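PDB 3DRF: oligopeptide-binding protein oppA from Lactococcus lactis, which captures oligopeptides in a large, closing cavity as the receptor component of the OppABCDF ABC transporter, which takes them into the cell. Local coordinates for residues 502-507 / 523-528. Numbering follows the deposited sequence.
Sequences TKDLND and FVKYQE
Asp-504 and Tyr-526 meet where helices 499-508 and 516-533 run side by side in one lobe of the Venus fly-trap receptor, and they illustrate how one small acidic residue can serve a helical hairpin with both its methylene and its charge. The segments are nearly antiparallel, at 154°, and their axes have a closest approach of 9.1 Å. The CA atoms of Asp-504 and Tyr-526 lie 5.4 Å from each other. The methylene of Asp-504 sits at the edge of the Tyr-526 ring, near its plane, with CB 4.1 Å from CD1 of the tyrosine. Its carboxylate lies over the partner backbone, OD2 being 3.7 Å from CA of Tyr-526.

From the solvent side, Lys-525 comes across this carboxylate at about a right angle. Its chain is extended as far as CE, with CG anti to the backbone N (chi1 -177°), and bends only at the last torsion (chi4 -64°), which turns the ammonium back onto the acid. NZ then reaches the syn lone pair of Asp-504 OD1 at 3.1 Å, forming a salt bridge. The same ammonium pairs with Asp-529 one turn on, whose carboxylate stands close to that of Asp-504.

On the inner side Leu-505 brings its CD2 methyl obliquely against the tyrosine, 3.6 Å from CE1. Phe-485 of helix 482-485 touches both residues, while the phenol OH is hydrogen-bonded to Gln-481, anchoring the far end of the ring.

The interface thus grades from an ionic outer edge to a leucine-on-ring contact inside. Because Lys-525 is shared between two neighbouring acids, Asp-504 and Asp-529, its positive charge probably offsets their mutual repulsion and favours the ionised form of the buried Asp-504.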
loop_
_atom_site.group_PDB
_atom_site.type_symbol
_atom_site.label_atom_id
_atom_site.label_comp_id
_atom_site.label_asym_id
_atom_site.label_seq_id
_atom_site.Cartn_x
_atom_site.Cartn_y
_atom_site.Cartn_z
ATOM N N THR A 502 1.062 0.555 -20.040
ATOM C CA THR A 502 0.938 -0.907 -19.949
ATOM C C THR A 502 2.205 -1.591 -20.520
ATOM O O THR A 502 2.775 -2.412 -19.884
ATOM C CB THR A 502 -0.309 -1.394 -20.708
ATOM O OG1 THR A 502 -1.453 -1.027 -19.922
ATOM C CG2 THR A 502 -0.270 -2.926 -20.911
ATOM N N LYS A 503 2.691 -1.145 -21.706
ATOM C CA LYS A 503 3.932 -1.703 -22.238
ATOM C C LYS A 503 5.141 -1.364 -21.357
ATOM O O LYS A 503 6.039 -2.186 -21.196
ATOM C CB LYS A 503 4.152 -1.240 -23.667
ATOM C CG LYS A 503 3.165 -1.843 -24.656
ATOM C CD LYS A 503 3.626 -1.575 -26.072
ATOM C CE LYS A 503 2.630 -2.045 -27.103
ATOM N NZ LYS A 503 1.678 -0.959 -27.466
ATOM N N ASP A 504 5.189 -0.125 -20.763
ATOM C CA ASP A 504 6.245 0.211 -19.816
ATOM C C ASP A 504 6.259 -0.765 -18.644
ATOM O O ASP A 504 7.320 -1.201 -18.199
ATOM C CB ASP A 504 6.074 1.644 -19.306
ATOM C CG ASP A 504 6.450 2.682 -20.345
ATOM O OD1 ASP A 504 7.022 2.301 -21.387
ATOM O OD2 ASP A 504 6.172 3.880 -20.122
ATOM N N LEU A 505 5.105 -0.932 -18.005
ATOM C CA LEU A 505 4.955 -1.792 -16.811
ATOM C C LEU A 505 5.411 -3.231 -17.146
ATOM O O LEU A 505 6.182 -3.815 -16.418
ATOM C CB LEU A 505 3.498 -1.857 -16.341
ATOM C CG LEU A 505 3.030 -0.545 -15.611
ATOM C CD1 LEU A 505 1.521 -0.590 -15.483
ATOM C CD2 LEU A 505 3.673 -0.308 -14.240
ATOM N N ASN A 506 4.977 -3.718 -18.296
ATOM C CA ASN A 506 5.333 -5.092 -18.724
ATOM C C ASN A 506 6.842 -5.181 -19.043
ATOM O O ASN A 506 7.454 -6.145 -18.703
ATOM C CB ASN A 506 4.470 -5.524 -19.926
ATOM C CG ASN A 506 2.990 -5.683 -19.575
ATOM O OD1 ASN A 506 2.596 -5.711 -18.449
ATOM N ND2 ASN A 506 2.212 -5.785 -20.598
ATOM N N ASP A 507 7.381 -4.151 -19.688
ATOM C CA ASP A 507 8.831 -4.167 -20.056
ATOM C C ASP A 507 9.724 -4.304 -18.802
ATOM O O ASP A 507 10.690 -5.013 -18.830
ATOM C CB ASP A 507 9.159 -2.934 -20.918
ATOM C CG ASP A 507 10.430 -3.106 -21.714
ATOM O OD1 ASP A 507 10.665 -4.192 -22.211
ATOM O OD2 ASP A 507 11.126 -2.155 -21.873
ATOM N N PHE A 523 12.762 1.147 -16.181
ATOM C CA PHE A 523 12.287 1.938 -15.030
ATOM C C PHE A 523 12.378 3.445 -15.311
ATOM O O PHE A 523 11.513 4.150 -14.947
ATOM C CB PHE A 523 13.055 1.581 -13.730
ATOM C CG PHE A 523 12.343 0.545 -12.862
ATOM C CD1 PHE A 523 11.140 0.811 -12.231
ATOM C CD2 PHE A 523 12.898 -0.707 -12.686
ATOM C CE1 PHE A 523 10.501 -0.126 -11.444
ATOM C CE2 PHE A 523 12.276 -1.664 -11.864
ATOM C CZ PHE A 523 11.068 -1.367 -11.265
ATOM N N VAL A 524 13.447 3.890 -15.952
ATOM C CA VAL A 524 13.580 5.332 -16.269
ATOM C C VAL A 524 12.456 5.752 -17.254
ATOM O O VAL A 524 11.857 6.757 -17.089
ATOM C CB VAL A 524 14.988 5.651 -16.855
ATOM C CG1 VAL A 524 14.998 7.053 -17.502
ATOM C CG2 VAL A 524 16.040 5.577 -15.760
ATOM N N LYS A 525 12.266 4.964 -18.287
ATOM C CA LYS A 525 11.224 5.261 -19.311
ATOM C C LYS A 525 9.834 5.348 -18.686
ATOM O O LYS A 525 9.124 6.261 -18.949
ATOM C CB LYS A 525 11.292 4.272 -20.481
ATOM C CG LYS A 525 10.252 4.619 -21.576
ATOM C CD LYS A 525 10.326 3.633 -22.744
ATOM C CE LYS A 525 9.523 4.080 -23.964
ATOM N NZ LYS A 525 8.046 4.156 -23.663
ATOM N N TYR A 526 9.515 4.386 -17.837
ATOM C CA TYR A 526 8.274 4.391 -17.068
ATOM C C TYR A 526 8.096 5.670 -16.229
ATOM O O TYR A 526 7.064 6.261 -16.230
ATOM C CB TYR A 526 8.299 3.176 -16.137
ATOM C CG TYR A 526 7.177 3.162 -15.103
ATOM C CD1 TYR A 526 5.830 3.062 -15.478
ATOM C CD2 TYR A 526 7.471 3.249 -13.744
ATOM C CE1 TYR A 526 4.819 3.044 -14.484
ATOM C CE2 TYR A 526 6.482 3.238 -12.785
ATOM C CZ TYR A 526 5.163 3.164 -13.169
ATOM O OH TYR A 526 4.132 3.156 -12.217
ATOM N N GLN A 527 9.138 6.042 -15.507
ATOM C CA GLN A 527 9.079 7.261 -14.690
ATOM C C GLN A 527 8.850 8.540 -15.545
ATOM O O GLN A 527 8.058 9.356 -15.232
ATOM C CB GLN A 527 10.359 7.412 -13.845
ATOM C CG GLN A 527 10.496 6.339 -12.685
ATOM C CD GLN A 527 11.911 6.339 -12.069
ATOM O OE1 GLN A 527 12.250 7.187 -11.302
ATOM N NE2 GLN A 527 12.664 5.375 -12.395
ATOM N N GLU A 528 9.570 8.643 -16.650
ATOM C CA GLU A 528 9.414 9.766 -17.566
ATOM C C GLU A 528 8.026 9.743 -18.193
ATOM O O GLU A 528 7.398 10.745 -18.262
ATOM C CB GLU A 528 10.438 9.646 -18.716
ATOM C CG GLU A 528 11.943 9.904 -18.342
ATOM C CD GLU A 528 12.890 9.500 -19.463
ATOM O OE1 GLU A 528 12.540 8.726 -20.345
ATOM O OE2 GLU A 528 13.983 9.999 -19.389
#